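Local coordinates for protein ATP-dependent DNA helicase uvsW (Enterobacteria phage T4, PDB 1RIF) that unwinds duplex DNA and drives branch migration by ATP-dependent 3'-5' translocation, serving recombination-dependent repair and the reorganization of stalled replication forks, at residues Asp2-Phe7 and Lys78-Pro83; Ser107-Ile112 and Asp179-Ser184; Leu143-Leu148 and Met228-Glu233. The protein carries 1 engineered substitution. All blocks are in the same frame, centred on the assembly; numbering follows the deposited sequence.

Contacts 2 and 3 belong to the P-loop ATPase part, whereas contact 1 lies in the N-terminal UvsW domain. The centre of contact 1 is about 45 Å from that of contact 2, across the chain's centre, and about 31 Å from that of contact 3, with nearest atoms about 23 and 13 Å apart. Contacts 2 and 3 have centres about 17 Å apart and touch: Tyr-180, Leu-182 and Phe-183 pack against the helix of contact 3 around Ala-146. Contact 3 reaches the predicted nucleotide site, where Asp-232 meets Arg-141 of the ATP-binding loop, which carries the engineered substitution; contact 2 lies farther out, Asp-179 being about 8 Å from Ser-142.

Contact 1. Residues Asp2-Phe7 and Lys78-Pro83; sequences DIKVHF and KAWIDP
Ile-3, Lys-4 and Val-5 pair in parallel with Ala-79, Trp-80 and Ile-81, the strand axes 4.5 Å apart and 12° from alignment. The ladder runs through Trp-80 N to Ile-3 O (2.6 Å), Val-5 N to Trp-80 O (2.7 Å) and Asp-82 N to Val-5 O (2.7 Å). On the face bearing Ile-3, Val-5, Ala-79 and Ile-81, the fit is tight where Ile-3 CB meets Ala-79 CB at 3.3 Å; a bound gold ion lies near Ala-79. The other face carries Lys-4 and Trp-80. The lysine lays CB and CG by Trp-80 CE3 before its extended chain leads away. Trp-80 turns the edge of its six-membered ring toward the face of His-6 in an offset edge-to-face pair, centroids 5.4 Å apart and planes at 61°. A carboxylate closes each end: Asp-2 OD2 accepts Lys-78 N (3.1 Å), and Asp-82 OD2 accepts Phe-7 N (3.2 Å), both on the anti side and out of the carboxylate plane. With CG of Asp-82 swung opposite its own N (chi1 -170°), OD2 reaches Phe-7 while OD1 binds Gln-84 N. The aspartates thus extend the pairing at both ends, side-chain oxygens doing the work of strand carbonyls, and the ladder adds 79-81 as an outermost strand beside 3-8, with 12-16 beyond.

Contact 2. Residues Ser107-Ile112 and Asp179-Ser184; sequences SGNKRI and DYRLFS
Gly-108, at the tip of a type II' turn running from Ser-107 to Lys-110, is gripped through both its N-H and its carbonyl by the last turn of the helix that contains Asp-179 and the residue just beyond it. On the amide side, Gly-108 N donates to Asp-179 OD1 at 3.2 Å, arriving on the syn side and 25° out of the carboxylate plane; a weak second bond from the same N to OD2 spans 3.5 Å. The carboxylate gets there because CG of Asp-179 stands opposite its backbone N (chi1 -173°), and its OD2 also rests near Ser-107 CA.

On the carbonyl side, Arg-181 NH2 gives Gly-108 O a 3.0 Å bond that uses a lone pair in the carbonyl plane and lies nearly in the guanidinium plane. Arg-181 is the first residue past the helix, with positive phi, and its chain runs extended from CG to NE to cover the distance. A water wedged between the segments completes this closer half: it accepts from Arg-181 NE in the guanidinium plane (2.9 Å) and is also bonded to Gly-108 O (2.7 Å) and to Asp-179 O.

The outer half is looser. Asn-109 OD1 comes only to 3.5 Å from Arg-181 NH2, with amide and guanidinium planes 86° apart, and most of the residues that touch are solvent-exposed. Between the two segments it is polar bonds, not apolar packing, that tie the turn to the helix end. The turn is the tip of the two-stranded hairpin 106-107 and 110-111, set beside the C-terminal end of helix 167-180. Tyr-106 of that hairpin makes cation-pi contacts with Arg-181 and Arg-111 and a backbone bond with Tyr-180; Tyr-180 and Leu-182 touch helix 141-155.

Contact 3. Residues Leu143-Leu148 and Met228-Glu233; sequences LIQALL and MMMNDE
Leu-148 and Gln-145, one turn apart on the helix, face Met-230, Met-228 and Asp-232 on a strand that runs almost exactly opposite to it (176°), the two axes 10.2 Å apart. The methionines bring sulfur and methyl groups to the helix. Met-230 slides past Gln-145 in the opposite direction, its SD 3.8 Å from Gln-145 CB and equally near CG. With its methyl well off a staggered position (chi3 -122°), Met-230 CE touches both Gln-145 O and, at 4.2 Å, Leu-148 CB. Met-228 reaches out extended as far as SD and bends only at its last bond; SD lies 4.3 Å from Leu-148 CB. Leu-126 of helix 116-128 covers Leu-148 as well.

Sulfur and methyl groups also meet helix carbonyls. Met-228 CE comes to 3.2 Å from Leu-148 O, and Met-230 CE to 3.6 Å from Gln-145 O; these are close packing contacts.

Polar groups gather toward the strand's C-terminal end. The Gln-145 amide crosses Asp-232 at about a right angle and rests against its CB, the amide and carboxylate planes 37° apart. Asp-232 OD1 and Glu-233 OE1 both form salt bridges with Arg-141 NH1 in the predicted ATP-binding loop, which carries the engineered substitution, so these bridges need not be those of the natural protein.

This is the RecA-like core of a superfamily 2 helicase, in which the helix following the P-loop packs on one face of the central parallel sheet, running antiparallel to the Walker B strand. Here strand 226-232, between 159-163 and 254-258, ends in the predicted DEAH-box motif, bringing Asp-232 and Glu-233 up to the start of helix 141-155 at the probable nucleotide site.

Contact 1. Residues Asp2-Phe7 and Lys78-Pro83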
loop_
_atom_site.group_PDB
_atom_site.type_symbol
_atom_site.label_atom_id
_atom_site.label_comp_id
_atom_site.label_asym_id
_atom_site.label_seq_id
_atom_site.Cartn_x
_atom_site.Cartn_y
_atom_site.Cartn_z
ATOM N N ASP A 2 -17.841 10.196 21.713
ATOM C CA ASP A 2 -16.868 9.317 22.356
ATOM C C ASP A 2 -15.565 9.291 21.583
ATOM O O ASP A 2 -14.490 9.511 22.142
ATOM C CB ASP A 2 -17.410 7.892 22.467
ATOM C CG ASP A 2 -18.420 7.739 23.576
ATOM O OD1 ASP A 2 -18.083 8.093 24.727
ATOM O OD2 ASP A 2 -19.542 7.265 23.303
ATOM N N ILE A 3 -15.677 9.023 20.288
ATOM C CA ILE A 3 -14.518 8.940 19.417
ATOM C C ILE A 3 -14.747 9.701 18.122
ATOM O O ILE A 3 -15.760 9.510 17.456
ATOM C CB ILE A 3 -14.212 7.470 19.067
ATOM C CG1 ILE A 3 -13.907 6.682 20.343
ATOM C CG2 ILE A 3 -13.053 7.399 18.098
ATOM C CD1 ILE A 3 -13.738 5.208 20.115
ATOM N N LYS A 4 -13.804 10.572 17.779
ATOM C CA LYS A 4 -13.869 11.345 16.541
ATOM C C LYS A 4 -12.603 11.048 15.758
ATOM O O LYS A 4 -11.502 11.331 16.223
ATOM C CB LYS A 4 -13.958 12.852 16.824
ATOM C CG LYS A 4 -15.362 13.351 17.146
ATOM C CD LYS A 4 -15.401 14.869 17.230
ATOM C CE LYS A 4 -16.824 15.389 17.439
ATOM N NZ LYS A 4 -16.855 16.825 17.875
ATOM N N VAL A 5 -12.757 10.462 14.576
ATOM C CA VAL A 5 -11.607 10.127 13.748
ATOM C C VAL A 5 -11.456 11.133 12.604
ATOM O O VAL A 5 -12.294 11.213 11.703
ATOM C CB VAL A 5 -11.737 8.687 13.206
ATOM C CG1 VAL A 5 -10.509 8.314 12.406
ATOM C CG2 VAL A 5 -11.909 7.724 14.367
ATOM N N HIS A 6 -10.379 11.906 12.661
ATOM C CA HIS A 6 -10.114 12.929 11.662
ATOM C C HIS A 6 -9.103 12.521 10.613
ATOM O O HIS A 6 -8.192 11.737 10.865
ATOM C CB HIS A 6 -9.609 14.215 12.324
ATOM C CG HIS A 6 -10.573 14.819 13.292
ATOM N ND1 HIS A 6 -10.620 14.455 14.622
ATOM C CD2 HIS A 6 -11.546 15.745 13.120
ATOM C CE1 HIS A 6 -11.581 15.132 15.226
ATOM N NE2 HIS A 6 -12.159 15.921 14.337
ATOM N N PHE A 7 -9.270 13.081 9.428
ATOM C CA PHE A 7 -8.357 12.811 8.345
ATOM C C PHE A 7 -7.024 13.474 8.741
ATOM O O PHE A 7 -7.013 14.509 9.412
ATOM C CB PHE A 7 -8.908 13.424 7.055
ATOM C CG PHE A 7 -8.105 13.090 5.833
ATOM C CD1 PHE A 7 -8.393 11.950 5.085
ATOM C CD2 PHE A 7 -7.045 13.904 5.440
ATOM C CE1 PHE A 7 -7.637 11.626 3.967
ATOM C CE2 PHE A 7 -6.283 13.585 4.322
ATOM C CZ PHE A 7 -6.583 12.442 3.585
ATOM N N LYS A 78 -19.295 5.297 20.913
ATOM C CA LYS A 78 -19.939 5.980 19.793
ATOM C C LYS A 78 -18.862 6.804 19.098
ATOM O O LYS A 78 -18.155 7.576 19.754
ATOM C CB LYS A 78 -21.060 6.908 20.292
ATOM C CG LYS A 78 -22.271 6.199 20.902
ATOM C CD LYS A 78 -23.094 5.436 19.858
ATOM C CE LYS A 78 -22.407 4.153 19.369
ATOM N NZ LYS A 78 -23.195 3.424 18.319
ATOM N N ALA A 79 -18.732 6.651 17.780
ATOM C CA ALA A 79 -17.702 7.392 17.063
ATOM C C ALA A 79 -18.098 8.051 15.746
ATOM O O ALA A 79 -18.905 7.518 14.990
ATOM C CB ALA A 79 -16.510 6.493 16.839
ATOM N N TRP A 80 -17.512 9.224 15.494
ATOM C CA TRP A 80 -17.726 9.994 14.264
ATOM C C TRP A 80 -16.468 9.841 13.410
ATOM O O TRP A 80 -15.353 10.071 13.889
ATOM C CB TRP A 80 -17.924 11.492 14.557
ATOM C CG TRP A 80 -17.955 12.353 13.292
ATOM C CD1 TRP A 80 -18.998 12.487 12.414
ATOM C CD2 TRP A 80 -16.871 13.127 12.739
ATOM N NE1 TRP A 80 -18.631 13.285 11.353
ATOM C CE2 TRP A 80 -17.333 13.692 11.526
ATOM C CE3 TRP A 80 -15.555 13.393 13.147
ATOM C CZ2 TRP A 80 -16.524 14.513 10.719
ATOM C CZ3 TRP A 80 -14.748 14.212 12.340
ATOM C CH2 TRP A 80 -15.241 14.759 11.144
ATOM N N ILE A 81 -16.645 9.465 12.148
ATOM C CA ILE A 81 -15.507 9.295 11.261
ATOM C C ILE A 81 -15.524 10.351 10.165
ATOM O O ILE A 81 -16.510 10.483 9.439
ATOM C CB ILE A 81 -15.497 7.887 10.610
ATOM C CG1 ILE A 81 -15.461 6.806 11.693
ATOM C CG2 ILE A 81 -14.282 7.741 9.708
ATOM C CD1 ILE A 81 -16.754 6.668 12.470
ATOM N N ASP A 82 -14.434 11.107 10.062
ATOM C CA ASP A 82 -14.322 12.145 9.048
ATOM C C ASP A 82 -14.753 11.507 7.726
ATOM O O ASP A 82 -14.219 10.468 7.316
ATOM C CB ASP A 82 -12.874 12.632 8.970
ATOM C CG ASP A 82 -12.716 13.873 8.118
ATOM O OD1 ASP A 82 -13.513 14.044 7.168
ATOM O OD2 ASP A 82 -11.785 14.664 8.381
ATOM N N PRO A 83 -15.744 12.106 7.046
ATOM C CA PRO A 83 -16.211 11.544 5.774
ATOM C C PRO A 83 -15.122 11.407 4.703
ATOM O O PRO A 83 -15.213 10.548 3.821
ATOM C CB PRO A 83 -17.326 12.503 5.368
ATOM C CG PRO A 83 -16.865 13.804 5.950
ATOM C CD PRO A 83 -16.404 13.392 7.323
#

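Contact 2. Residues Ser107-Ile112 and Asp179-Ser184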
loop_
_atom_site.group_PDB
_atom_site.type_symbol
_atom_site.label_atom_id
_atom_site.label_comp_id
_atom_site.label_asym_id
_atom_site.label_seq_id
_atom_site.Cartn_x
_atom_site.Cartn_y
_atom_site.Cartn_z
ATOM N N SER A 107 1.353 -8.390 -26.108
ATOM C CA SER A 107 2.235 -9.446 -25.640
ATOM C C SER A 107 3.084 -9.647 -26.885
ATOM O O SER A 107 2.715 -10.406 -27.783
ATOM C CB SER A 107 1.451 -10.717 -25.330
ATOM O OG SER A 107 2.255 -11.632 -24.607
ATOM N N GLY A 108 4.215 -8.955 -26.943
ATOM C CA GLY A 108 5.047 -9.034 -28.123
ATOM C C GLY A 108 4.314 -8.220 -29.176
ATOM O O GLY A 108 4.134 -7.011 -29.024
ATOM N N ASN A 109 3.862 -8.874 -30.239
ATOM C CA ASN A 109 3.141 -8.176 -31.299
ATOM C C ASN A 109 1.692 -8.619 -31.336
ATOM O O ASN A 109 0.916 -8.152 -32.162
ATOM C CB ASN A 109 3.795 -8.439 -32.656
ATOM C CG ASN A 109 5.212 -7.899 -32.730
ATOM O OD1 ASN A 109 5.438 -6.693 -32.565
ATOM N ND2 ASN A 109 6.179 -8.790 -32.972
ATOM N N LYS A 110 1.336 -9.527 -30.437
ATOM C CA LYS A 110 -0.028 -10.025 -30.360
ATOM C C LYS A 110 -0.831 -9.270 -29.292
ATOM O O LYS A 110 -0.389 -9.138 -28.149
ATOM C CB LYS A 110 -0.014 -11.527 -30.057
ATOM C CG LYS A 110 -1.405 -12.157 -29.924
ATOM C CD LYS A 110 -1.401 -13.663 -30.252
ATOM C CE LYS A 110 -1.048 -13.911 -31.735
ATOM N NZ LYS A 110 -1.053 -15.356 -32.141
ATOM N N ARG A 111 -2.000 -8.758 -29.673
ATOM C CA ARG A 111 -2.849 -8.055 -28.726
ATOM C C ARG A 111 -3.463 -9.086 -27.789
ATOM O O ARG A 111 -3.784 -10.200 -28.203
ATOM C CB ARG A 111 -3.943 -7.273 -29.453
ATOM C CG ARG A 111 -3.453 -5.954 -30.039
ATOM C CD ARG A 111 -4.499 -5.338 -30.961
ATOM N NE ARG A 111 -5.299 -4.255 -30.370
ATOM C CZ ARG A 111 -5.652 -4.169 -29.093
ATOM N NH1 ARG A 111 -5.273 -5.093 -28.229
ATOM N NH2 ARG A 111 -6.415 -3.167 -28.686
ATOM N N ILE A 112 -3.599 -8.712 -26.521
ATOM C CA ILE A 112 -4.157 -9.593 -25.501
ATOM C C ILE A 112 -5.222 -8.855 -24.702
ATOM O O ILE A 112 -5.362 -7.641 -24.817
ATOM C CB ILE A 112 -3.063 -10.069 -24.516
ATOM C CG1 ILE A 112 -1.896 -10.694 -25.282
ATOM C CG2 ILE A 112 -3.639 -11.089 -23.541
ATOM C CD1 ILE A 112 -2.255 -11.961 -26.045
ATOM N N ASP A 179 6.202 -3.949 -22.482
ATOM C CA ASP A 179 5.727 -4.973 -23.413
ATOM C C ASP A 179 4.222 -4.823 -23.631
ATOM O O ASP A 179 3.726 -5.001 -24.752
ATOM C CB ASP A 179 6.041 -6.379 -22.900
ATOM C CG ASP A 179 5.707 -7.463 -23.918
ATOM O OD1 ASP A 179 6.187 -7.372 -25.064
ATOM O OD2 ASP A 179 4.968 -8.411 -23.573
ATOM N N TYR A 180 3.503 -4.491 -22.560
ATOM C CA TYR A 180 2.050 -4.298 -22.634
ATOM C C TYR A 180 1.731 -3.096 -23.521
ATOM O O TYR A 180 0.666 -3.022 -24.156
ATOM C CB TYR A 180 1.482 -4.036 -21.237
ATOM C CG TYR A 180 1.528 -5.223 -20.316
ATOM C CD1 TYR A 180 1.950 -5.082 -18.996
ATOM C CD2 TYR A 180 1.134 -6.490 -20.757
ATOM C CE1 TYR A 180 1.981 -6.166 -18.138
ATOM C CE2 TYR A 180 1.160 -7.583 -19.902
ATOM C CZ TYR A 180 1.587 -7.408 -18.595
ATOM O OH TYR A 180 1.620 -8.479 -17.738
ATOM N N ARG A 181 2.677 -2.159 -23.525
ATOM C CA ARG A 181 2.608 -0.913 -24.274
ATOM C C ARG A 181 1.764 0.130 -23.566
ATOM O O ARG A 181 1.242 1.050 -24.196
ATOM C CB ARG A 181 2.090 -1.148 -25.689
ATOM C CG ARG A 181 2.970 -2.085 -26.488
ATOM C CD ARG A 181 2.620 -2.057 -27.956
ATOM N NE ARG A 181 3.144 -3.231 -28.640
ATOM C CZ ARG A 181 3.097 -3.405 -29.954
ATOM N NH1 ARG A 181 2.553 -2.471 -30.719
ATOM N NH2 ARG A 181 3.589 -4.513 -30.499
ATOM N N LEU A 182 1.636 -0.021 -22.251
ATOM C CA LEU A 182 0.892 0.942 -21.444
ATOM C C LEU A 182 1.866 2.035 -20.983
ATOM O O LEU A 182 1.453 3.125 -20.585
ATOM C CB LEU A 182 0.253 0.245 -20.235
ATOM C CG LEU A 182 -0.831 -0.789 -20.562
ATOM C CD1 LEU A 182 -1.218 -1.556 -19.309
ATOM C CD2 LEU A 182 -2.038 -0.088 -21.166
ATOM N N PHE A 183 3.160 1.729 -21.060
ATOM C CA PHE A 183 4.221 2.655 -20.670
ATOM C C PHE A 183 5.423 2.509 -21.594
ATOM O O PHE A 183 5.568 1.499 -22.282
ATOM C CB PHE A 183 4.710 2.373 -19.232
ATOM C CG PHE A 183 3.670 2.574 -18.172
ATOM C CD1 PHE A 183 2.725 1.587 -17.907
ATOM C CD2 PHE A 183 3.621 3.765 -17.447
ATOM C CE1 PHE A 183 1.741 1.782 -16.933
ATOM C CE2 PHE A 183 2.642 3.970 -16.472
ATOM C CZ PHE A 183 1.700 2.971 -16.218
ATOM N N SER A 184 6.284 3.524 -21.593
ATOM C CA SER A 184 7.522 3.510 -22.371
ATOM C C SER A 184 8.645 3.540 -21.324
ATOM O O SER A 184 8.401 3.924 -20.175
ATOM C CB SER A 184 7.614 4.741 -23.270
ATOM O OG SER A 184 7.739 5.921 -22.502
HETATM O O HOH W 1 4.582 -5.152 -27.100
#

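Contact 3. Residues Leu143-Leu148 and Met228-Glu233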
loop_
_atom_site.group_PDB
_atom_site.type_symbol
_atom_site.label_atom_id
_atom_site.label_comp_id
_atom_site.label_asym_id
_atom_site.label_seq_id
_atom_site.Cartn_x
_atom_site.Cartn_y
_atom_site.Cartn_z
ATOM N N LEU A 143 0.134 -7.288 -14.997
ATOM C CA LEU A 143 -0.877 -6.583 -15.782
ATOM C C LEU A 143 -1.821 -5.838 -14.847
ATOM O O LEU A 143 -2.289 -4.745 -15.173
ATOM C CB LEU A 143 -1.677 -7.558 -16.657
ATOM C CG LEU A 143 -2.738 -6.933 -17.587
ATOM C CD1 LEU A 143 -2.098 -5.884 -18.503
ATOM C CD2 LEU A 143 -3.392 -8.021 -18.416
ATOM N N ILE A 144 -2.104 -6.430 -13.687
ATOM C CA ILE A 144 -2.977 -5.792 -12.704
ATOM C C ILE A 144 -2.282 -4.528 -12.227
ATOM O O ILE A 144 -2.890 -3.469 -12.134
ATOM C CB ILE A 144 -3.244 -6.716 -11.492
ATOM C CG1 ILE A 144 -4.119 -7.897 -11.930
ATOM C CG2 ILE A 144 -3.902 -5.918 -10.370
ATOM C CD1 ILE A 144 -4.539 -8.835 -10.802
ATOM N N GLN A 145 -0.992 -4.651 -11.933
ATOM C CA GLN A 145 -0.195 -3.519 -11.484
ATOM C C GLN A 145 -0.059 -2.456 -12.585
ATOM O O GLN A 145 -0.126 -1.256 -12.314
ATOM C CB GLN A 145 1.178 -4.018 -11.021
ATOM C CG GLN A 145 1.125 -4.700 -9.661
ATOM C CD GLN A 145 2.422 -5.391 -9.290
ATOM O OE1 GLN A 145 2.735 -6.456 -9.814
ATOM N NE2 GLN A 145 3.189 -4.785 -8.390
ATOM N N ALA A 146 0.124 -2.899 -13.827
ATOM C CA ALA A 146 0.245 -1.980 -14.967
ATOM C C ALA A 146 -1.051 -1.197 -15.170
ATOM O O ALA A 146 -1.021 0.003 -15.425
ATOM C CB ALA A 146 0.579 -2.754 -16.243
ATOM N N LEU A 147 -2.189 -1.874 -15.054
ATOM C CA LEU A 147 -3.478 -1.208 -15.233
ATOM C C LEU A 147 -3.735 -0.185 -14.128
ATOM O O LEU A 147 -4.234 0.910 -14.385
ATOM C CB LEU A 147 -4.603 -2.246 -15.288
ATOM C CG LEU A 147 -4.566 -3.051 -16.588
ATOM C CD1 LEU A 147 -5.639 -4.126 -16.599
ATOM C CD2 LEU A 147 -4.770 -2.087 -17.743
ATOM N N LEU A 148 -3.388 -0.551 -12.900
ATOM C CA LEU A 148 -3.542 0.333 -11.755
ATOM C C LEU A 148 -2.679 1.592 -11.936
ATOM O O LEU A 148 -3.148 2.701 -11.690
ATOM C CB LEU A 148 -3.142 -0.409 -10.475
ATOM C CG LEU A 148 -4.170 -1.403 -9.945
ATOM C CD1 LEU A 148 -3.494 -2.305 -8.933
ATOM C CD2 LEU A 148 -5.346 -0.664 -9.324
ATOM N N MET A 228 0.486 6.904 -5.663
ATOM C CA MET A 228 0.131 5.494 -5.658
ATOM C C MET A 228 1.377 4.667 -5.384
ATOM O O MET A 228 2.461 5.005 -5.837
ATOM C CB MET A 228 -0.472 5.081 -7.002
ATOM C CG MET A 228 -0.818 3.601 -7.095
ATOM S SD MET A 228 -1.455 3.105 -8.723
ATOM C CE MET A 228 -3.166 3.666 -8.599
ATOM N N MET A 229 1.213 3.589 -4.626
ATOM C CA MET A 229 2.317 2.693 -4.282
ATOM C C MET A 229 1.803 1.258 -4.280
ATOM O O MET A 229 0.699 0.976 -3.807
ATOM C CB MET A 229 2.893 3.062 -2.899
ATOM C CG MET A 229 4.024 2.167 -2.380
ATOM S SD MET A 229 3.492 0.601 -1.588
ATOM C CE MET A 229 2.818 1.201 -0.050
ATOM N N MET A 230 2.615 0.362 -4.828
ATOM C CA MET A 230 2.293 -1.053 -4.901
ATOM C C MET A 230 3.487 -1.891 -4.451
ATOM O O MET A 230 4.646 -1.551 -4.728
ATOM C CB MET A 230 1.961 -1.458 -6.340
ATOM C CG MET A 230 0.756 -0.799 -6.958
ATOM S SD MET A 230 0.814 -1.049 -8.744
ATOM C CE MET A 230 0.794 0.623 -9.331
ATOM N N ASN A 231 3.196 -2.994 -3.770
ATOM C CA ASN A 231 4.233 -3.912 -3.322
ATOM C C ASN A 231 3.802 -5.332 -3.698
ATOM O O ASN A 231 2.883 -5.893 -3.097
ATOM C CB ASN A 231 4.448 -3.794 -1.807
ATOM C CG ASN A 231 5.507 -4.771 -1.281
ATOM O OD1 ASN A 231 6.403 -5.206 -2.013
ATOM N ND2 ASN A 231 5.414 -5.098 -0.003
ATOM N N ASP A 232 4.446 -5.889 -4.720
ATOM C CA ASP A 232 4.146 -7.241 -5.162
ATOM C C ASP A 232 4.861 -8.188 -4.194
ATOM O O ASP A 232 6.054 -8.043 -3.966
ATOM C CB ASP A 232 4.642 -7.443 -6.602
ATOM C CG ASP A 232 4.163 -8.751 -7.211
ATOM O OD1 ASP A 232 2.950 -9.039 -7.159
ATOM O OD2 ASP A 232 5.001 -9.499 -7.749
ATOM N N GLU A 233 4.116 -9.144 -3.639
ATOM C CA GLU A 233 4.623 -10.110 -2.654
ATOM C C GLU A 233 4.795 -9.359 -1.342
ATOM O O GLU A 233 5.826 -9.448 -0.688
ATOM C CB GLU A 233 5.974 -10.696 -3.079
ATOM C CG GLU A 233 5.937 -11.498 -4.344
ATOM C CD GLU A 233 5.100 -12.751 -4.211
ATOM O OE1 GLU A 233 3.897 -12.644 -3.895
ATOM O OE2 GLU A 233 5.646 -13.852 -4.426
#